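Local structure of sulfate transporter 4.1, chloroplastic (Arabidopsis thaliana, 7LHV) at residues A[366-369]-A[370-374]; A[448-451]-A[452-455]. The protein moves sulfate across a membrane together with protons, as a cotransporter of the SLC26/SulP family, and may play a role in regulating sulfate assimilation. One frame throughout, in Å; residues are numbered along the deposited sequence.

Interaction 1 of 2, residues A[366-369]-A[370-374]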
ATOM      1  N   ASN A 366      15.506   8.936 -12.373  1.00 57.78           N
ATOM      2  CA  ASN A 366      16.413   7.918 -11.859  1.00 57.78           C
ATOM      3  C   ASN A 366      17.861   8.390 -11.840  1.00 57.78           C
ATOM      4  O   ASN A 366      18.566   8.188 -10.843  1.00 57.78           O
ATOM      5  CB  ASN A 366      16.279   6.642 -12.690  1.00 57.78           C
ATOM      6  CG  ASN A 366      14.851   6.142 -12.752  1.00 57.78           C
ATOM      7  OD1 ASN A 366      14.153   6.100 -11.740  1.00 57.78           O
ATOM      8  ND2 ASN A 366      14.408   5.767 -13.943  1.00 57.78           N
ATOM      9  N   SER A 367      18.320   9.023 -12.921  1.00 58.51           N
ATOM     10  CA  SER A 367      19.675   9.565 -12.926  1.00 58.51           C
ATOM     11  C   SER A 367      19.816  10.690 -11.911  1.00 58.51           C
ATOM     12  O   SER A 367      20.887  10.877 -11.325  1.00 58.51           O
ATOM     13  CB  SER A 367      20.045  10.055 -14.324  1.00 58.51           C
ATOM     14  OG  SER A 367      20.002   8.996 -15.263  1.00 58.51           O
ATOM     15  N   GLU A 368      18.743  11.452 -11.688  1.00 54.81           N
ATOM     16  CA  GLU A 368      18.789  12.497 -10.672  1.00 54.81           C
ATOM     17  C   GLU A 368      18.957  11.908  -9.277  1.00 54.81           C
ATOM     18  O   GLU A 368      19.749  12.415  -8.472  1.00 54.81           O
ATOM     19  CB  GLU A 368      17.532  13.360 -10.748  1.00 54.81           C
ATOM     20  CG  GLU A 368      17.397  14.338  -9.603  1.00 54.81           C
ATOM     21  CD  GLU A 368      18.352  15.508  -9.721  1.00 54.81           C
ATOM     22  OE1 GLU A 368      18.933  15.701 -10.809  1.00 54.81           O
ATOM     23  OE2 GLU A 368      18.526  16.235  -8.722  1.00 54.81           O
ATOM     24  N   LEU A 369      18.223  10.836  -8.968  1.00 51.85           N
ATOM     25  CA  LEU A 369      18.403  10.175  -7.678  1.00 51.85           C
ATOM     26  C   LEU A 369      19.797   9.580  -7.551  1.00 51.85           C
ATOM     27  O   LEU A 369      20.398   9.618  -6.473  1.00 51.85           O
ATOM     28  CB  LEU A 369      17.346   9.093  -7.475  1.00 51.85           C
ATOM     29  CG  LEU A 369      16.016   9.545  -6.885  1.00 51.85           C
ATOM     30  CD1 LEU A 369      15.008   8.417  -6.937  1.00 51.85           C
ATOM     31  CD2 LEU A 369      16.231  10.008  -5.458  1.00 51.85           C
ATOM     32  N   PHE A 370      20.325   9.012  -8.635  1.00 52.78           N
ATOM     33  CA  PHE A 370      21.679   8.476  -8.579  1.00 52.78           C
ATOM     34  C   PHE A 370      22.692   9.584  -8.308  1.00 52.78           C
ATOM     35  O   PHE A 370      23.635   9.399  -7.528  1.00 52.78           O
ATOM     36  CB  PHE A 370      22.009   7.736  -9.874  1.00 52.78           C
ATOM     37  CG  PHE A 370      23.365   7.093  -9.870  1.00 52.78           C
ATOM     38  CD1 PHE A 370      23.559   5.875  -9.248  1.00 52.78           C
ATOM     39  CD2 PHE A 370      24.442   7.703 -10.489  1.00 52.78           C
ATOM     40  CE1 PHE A 370      24.800   5.277  -9.236  1.00 52.78           C
ATOM     41  CE2 PHE A 370      25.688   7.108 -10.481  1.00 52.78           C
ATOM     42  CZ  PHE A 370      25.865   5.893  -9.854  1.00 52.78           C
ATOM     43  N   GLY A 371      22.512  10.745  -8.939  1.00 51.72           N
ATOM     44  CA  GLY A 371      23.405  11.864  -8.686  1.00 51.72           C
ATOM     45  C   GLY A 371      23.321  12.371  -7.260  1.00 51.72           C
ATOM     46  O   GLY A 371      24.343  12.671  -6.637  1.00 51.72           O
ATOM     47  N   LEU A 372      22.102  12.472  -6.722  1.00 50.53           N
ATOM     48  CA  LEU A 372      21.948  12.859  -5.322  1.00 50.53           C
ATOM     49  C   LEU A 372      22.624  11.858  -4.397  1.00 50.53           C
ATOM     50  O   LEU A 372      23.279  12.247  -3.424  1.00 50.53           O
ATOM     51  CB  LEU A 372      20.470  12.989  -4.958  1.00 50.53           C
ATOM     52  CG  LEU A 372      19.664  14.118  -5.584  1.00 50.53           C
ATOM     53  CD1 LEU A 372      18.204  13.985  -5.203  1.00 50.53           C
ATOM     54  CD2 LEU A 372      20.211  15.443  -5.121  1.00 50.53           C
ATOM     55  N   GLY A 373      22.468  10.564  -4.677  1.00 50.06           N
ATOM     56  CA  GLY A 373      23.105   9.559  -3.847  1.00 50.06           C
ATOM     57  C   GLY A 373      24.618   9.633  -3.888  1.00 50.06           C
ATOM     58  O   GLY A 373      25.282   9.514  -2.857  1.00 50.06           O
ATOM     59  N   VAL A 374      25.185   9.824  -5.080  1.00 49.19           N
ATOM     60  CA  VAL A 374      26.636   9.944  -5.193  1.00 49.19           C
ATOM     61  C   VAL A 374      27.128  11.177  -4.443  1.00 49.19           C
ATOM     62  O   VAL A 374      28.144  11.131  -3.734  1.00 49.19           O
ATOM     63  CB  VAL A 374      27.057   9.970  -6.672  1.00 49.19           C
ATOM     64  CG1 VAL A 374      28.514  10.358  -6.802  1.00 49.19           C
ATOM     65  CG2 VAL A 374      26.813   8.618  -7.304  1.00 49.19           C
TER

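Interaction 2 of 2, residues A[448-451]-A[452-455]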
ATOM      1  N   TYR A 448      -0.593  27.557   3.645  1.00 61.46           N
ATOM      2  CA  TYR A 448      -2.037  27.608   3.837  1.00 61.46           C
ATOM      3  C   TYR A 448      -2.794  27.929   2.555  1.00 61.46           C
ATOM      4  O   TYR A 448      -4.007  27.694   2.490  1.00 61.46           O
ATOM      5  CB  TYR A 448      -2.393  28.645   4.904  1.00 61.46           C
ATOM      6  CG  TYR A 448      -1.915  30.042   4.580  1.00 61.46           C
ATOM      7  CD1 TYR A 448      -0.615  30.436   4.862  1.00 61.46           C
ATOM      8  CD2 TYR A 448      -2.763  30.966   3.988  1.00 61.46           C
ATOM      9  CE1 TYR A 448      -0.173  31.707   4.564  1.00 61.46           C
ATOM     10  CE2 TYR A 448      -2.331  32.241   3.686  1.00 61.46           C
ATOM     11  CZ  TYR A 448      -1.034  32.606   3.977  1.00 61.46           C
ATOM     12  OH  TYR A 448      -0.599  33.875   3.679  1.00 61.46           O
ATOM     13  N   ASP A 449      -2.114  28.470   1.542  1.00 64.09           N
ATOM     14  CA  ASP A 449      -2.775  28.736   0.271  1.00 64.09           C
ATOM     15  C   ASP A 449      -3.278  27.446  -0.364  1.00 64.09           C
ATOM     16  O   ASP A 449      -4.386  27.405  -0.911  1.00 64.09           O
ATOM     17  CB  ASP A 449      -1.825  29.464  -0.676  1.00 64.09           C
ATOM     18  CG  ASP A 449      -1.992  30.967  -0.623  1.00 64.09           C
ATOM     19  OD1 ASP A 449      -2.942  31.437   0.035  1.00 64.09           O
ATOM     20  OD2 ASP A 449      -1.176  31.678  -1.244  1.00 64.09           O
ATOM     21  N   GLU A 450      -2.479  26.380  -0.293  1.00 60.69           N
ATOM     22  CA  GLU A 450      -2.943  25.094  -0.797  1.00 60.69           C
ATOM     23  C   GLU A 450      -4.104  24.572   0.033  1.00 60.69           C
ATOM     24  O   GLU A 450      -5.000  23.915  -0.498  1.00 60.69           O
ATOM     25  CB  GLU A 450      -1.808  24.077  -0.810  1.00 60.69           C
ATOM     26  CG  GLU A 450      -2.117  22.809  -1.579  1.00 60.69           C
ATOM     27  CD  GLU A 450      -2.261  23.060  -3.067  1.00 60.69           C
ATOM     28  OE1 GLU A 450      -1.675  24.043  -3.568  1.00 60.69           O
ATOM     29  OE2 GLU A 450      -2.960  22.274  -3.742  1.00 60.69           O
ATOM     30  N   ALA A 451      -4.105  24.843   1.339  1.00 56.08           N
ATOM     31  CA  ALA A 451      -5.237  24.432   2.165  1.00 56.08           C
ATOM     32  C   ALA A 451      -6.518  25.125   1.721  1.00 56.08           C
ATOM     33  O   ALA A 451      -7.575  24.490   1.617  1.00 56.08           O
ATOM     34  CB  ALA A 451      -4.951  24.725   3.635  1.00 56.08           C
ATOM     35  N   ILE A 452      -6.440  26.427   1.443  1.00 59.02           N
ATOM     36  CA  ILE A 452      -7.610  27.154   0.957  1.00 59.02           C
ATOM     37  C   ILE A 452      -8.048  26.619  -0.401  1.00 59.02           C
ATOM     38  O   ILE A 452      -9.244  26.436  -0.661  1.00 59.02           O
ATOM     39  CB  ILE A 452      -7.313  28.662   0.909  1.00 59.02           C
ATOM     40  CG1 ILE A 452      -7.135  29.208   2.323  1.00 59.02           C
ATOM     41  CG2 ILE A 452      -8.424  29.403   0.193  1.00 59.02           C
ATOM     42  CD1 ILE A 452      -6.691  30.645   2.367  1.00 59.02           C
ATOM     43  N   PHE A 453      -7.084  26.353  -1.288  1.00 59.55           N
ATOM     44  CA  PHE A 453      -7.415  25.815  -2.604  1.00 59.55           C
ATOM     45  C   PHE A 453      -8.099  24.458  -2.493  1.00 59.55           C
ATOM     46  O   PHE A 453      -9.086  24.191  -3.190  1.00 59.55           O
ATOM     47  CB  PHE A 453      -6.150  25.709  -3.450  1.00 59.55           C
ATOM     48  CG  PHE A 453      -6.379  25.158  -4.822  1.00 59.55           C
ATOM     49  CD1 PHE A 453      -6.966  25.932  -5.804  1.00 59.55           C
ATOM     50  CD2 PHE A 453      -6.000  23.864  -5.131  1.00 59.55           C
ATOM     51  CE1 PHE A 453      -7.173  25.426  -7.067  1.00 59.55           C
ATOM     52  CE2 PHE A 453      -6.205  23.353  -6.394  1.00 59.55           C
ATOM     53  CZ  PHE A 453      -6.792  24.134  -7.363  1.00 59.55           C
ATOM     54  N   LEU A 454      -7.587  23.586  -1.621  1.00 56.55           N
ATOM     55  CA  LEU A 454      -8.203  22.280  -1.420  1.00 56.55           C
ATOM     56  C   LEU A 454      -9.607  22.417  -0.856  1.00 56.55           C
ATOM     57  O   LEU A 454     -10.524  21.707  -1.280  1.00 56.55           O
ATOM     58  CB  LEU A 454      -7.340  21.427  -0.491  1.00 56.55           C
ATOM     59  CG  LEU A 454      -5.957  21.045  -1.008  1.00 56.55           C
ATOM     60  CD1 LEU A 454      -5.223  20.192   0.006  1.00 56.55           C
ATOM     61  CD2 LEU A 454      -6.067  20.335  -2.333  1.00 56.55           C
ATOM     62  N   TRP A 455      -9.798  23.321   0.106  1.00 58.80           N
ATOM     63  CA  TRP A 455     -11.137  23.535   0.639  1.00 58.80           C
ATOM     64  C   TRP A 455     -12.085  23.993  -0.459  1.00 58.80           C
ATOM     65  O   TRP A 455     -13.259  23.605  -0.480  1.00 58.80           O
ATOM     66  CB  TRP A 455     -11.104  24.558   1.770  1.00 58.80           C
ATOM     67  CG  TRP A 455     -12.467  24.971   2.214  1.00 58.80           C
ATOM     68  CD1 TRP A 455     -13.177  26.055   1.791  1.00 58.80           C
ATOM     69  CD2 TRP A 455     -13.286  24.306   3.179  1.00 58.80           C
ATOM     70  NE1 TRP A 455     -14.391  26.102   2.429  1.00 58.80           N
ATOM     71  CE2 TRP A 455     -14.483  25.039   3.287  1.00 58.80           C
ATOM     72  CE3 TRP A 455     -13.125  23.160   3.962  1.00 58.80           C
ATOM     73  CZ2 TRP A 455     -15.510  24.664   4.146  1.00 58.80           C
ATOM     74  CZ3 TRP A 455     -14.145  22.790   4.812  1.00 58.80           C
ATOM     75  CH2 TRP A 455     -15.322  23.538   4.898  1.00 58.80           C
TER

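Interaction 1 of 2, residues A[366-369]-A[370-374]
Glu368 and Leu372 meet one turn apart on helix 365-381, an alpha-helix of the sulfate permease region. Their packed side is buried. The Glu368 carboxylate lies against the branched end of Leu372, with OE2 4.0 Å from Leu372 CG. The two side chains pass each other at a slant. The Glu368 chain leaves with CG opposite the backbone N (chi1 171°) and then bends at chi2 (74°). This bend turns the carboxylate toward the next turn and Leu372. The contact is a carboxylate against aliphatic carbons. The polar partners of the acid lie outside this stretch: OE2 is hydrogen-bonded to the Tyr138 hydroxyl, and OE1 has a weak bond from the Ser144 backbone N. Both oxygens of this buried acid are therefore engaged.

Leu369 and Leu372 touch more lightly, with Leu369 CD2 4.4 Å from Leu372 CD1.

The other side is looser. Asn366, Ser367 and Phe370 are partly exposed. Asn366 turns its amide away from the following turn, and its side chain lies about 6 Å from a bound phosphocholine lipid. Ser367 OG bonds back to Asp364. The Phe370 side chain extends away from the preceding turn and touches Cys190 and Leu194 of helix 173-194. Val374 CG2 sits 3.7 Å above one face of the Phe370 ring, nearer its rim than its centre.

Backbone bonds from i to i+4 run along the helix. Gly371 and Gly373 take part without side chains: Gly371 N gives its hydrogen to Ser367 O at 2.9 Å, and Gly373 N to Leu369 O at 2.9 Å.

Interaction 2 of 2, residues A[448-451]-A[452-455]
The Tyr448 ring meets Ile452 at its edge. Ile452 CD1 lies near the plane of the ring, 4.3 Å from Tyr448 CD2. The Phe453 ring has the Glu450 carboxylate as its neighbour. Glu450 OE2 is 3.7 Å from Phe453 CD2 and approaches the ring obliquely. The Glu450 and Phe453 side chains run alongside each other in the same direction, the carboxylate turned 54° from the ring plane. The Trp455 indole extends away from the preceding turn, to a cation-pi contact with Lys459 and an edge-to-face contact with Phe462.

A trans chi1 (-168°) followed by a kink at chi2 carries the Glu450 carboxylate over to the next turn. The same oxygen, OE2, also comes near Leu454, 3.9 Å from its CD2. All these pairs belong to the short alpha-helix 448-457. Its i to i+4 backbone bonds join Tyr448 O to Ile452 N and Asp449 O to Phe453 N. The next two join Glu450 O to Leu454 N and Ala451 O to Trp455 N.

Ala451 and Leu454 are buried and pack on Trp465 of helix 459-474, while Leu454 and Glu450 touch Ser207 and Ser210 of helix 206-229, respectively. Tyr448, Ile452 and Trp455 lie on the surface. Phe453 packs on Glu588 and Leu454 on Ser584, both in the STAS region of the second subunit, so this helix takes part in the dimer contact. Leu454 CB stands 3.4 Å from Glu450 O, the carbonyl oxygen that accepts the Leu454 N-H.

In the fold
Interactions 1 and 2 lie in the same sulfate permease region, each on one continuous helical segment of about two turns. Interaction 1 comes first along the chain, near the start of helix 365-381. Interaction 2 follows on the short helix 448-457. Their centres are 32 Å apart, and their nearest atoms are about 22 Å apart, so they do not touch. Helices 391-399, 406-426 and 431-443 lie between them in the sequence. Residues 366-374 pack among helices 125-141, 173-194 and 330-358 of their own chain. Interaction 2 packs on helices 206-229 and 459-474 of its own chain. Through Phe453 and Leu454 it also touches the partner's STAS region.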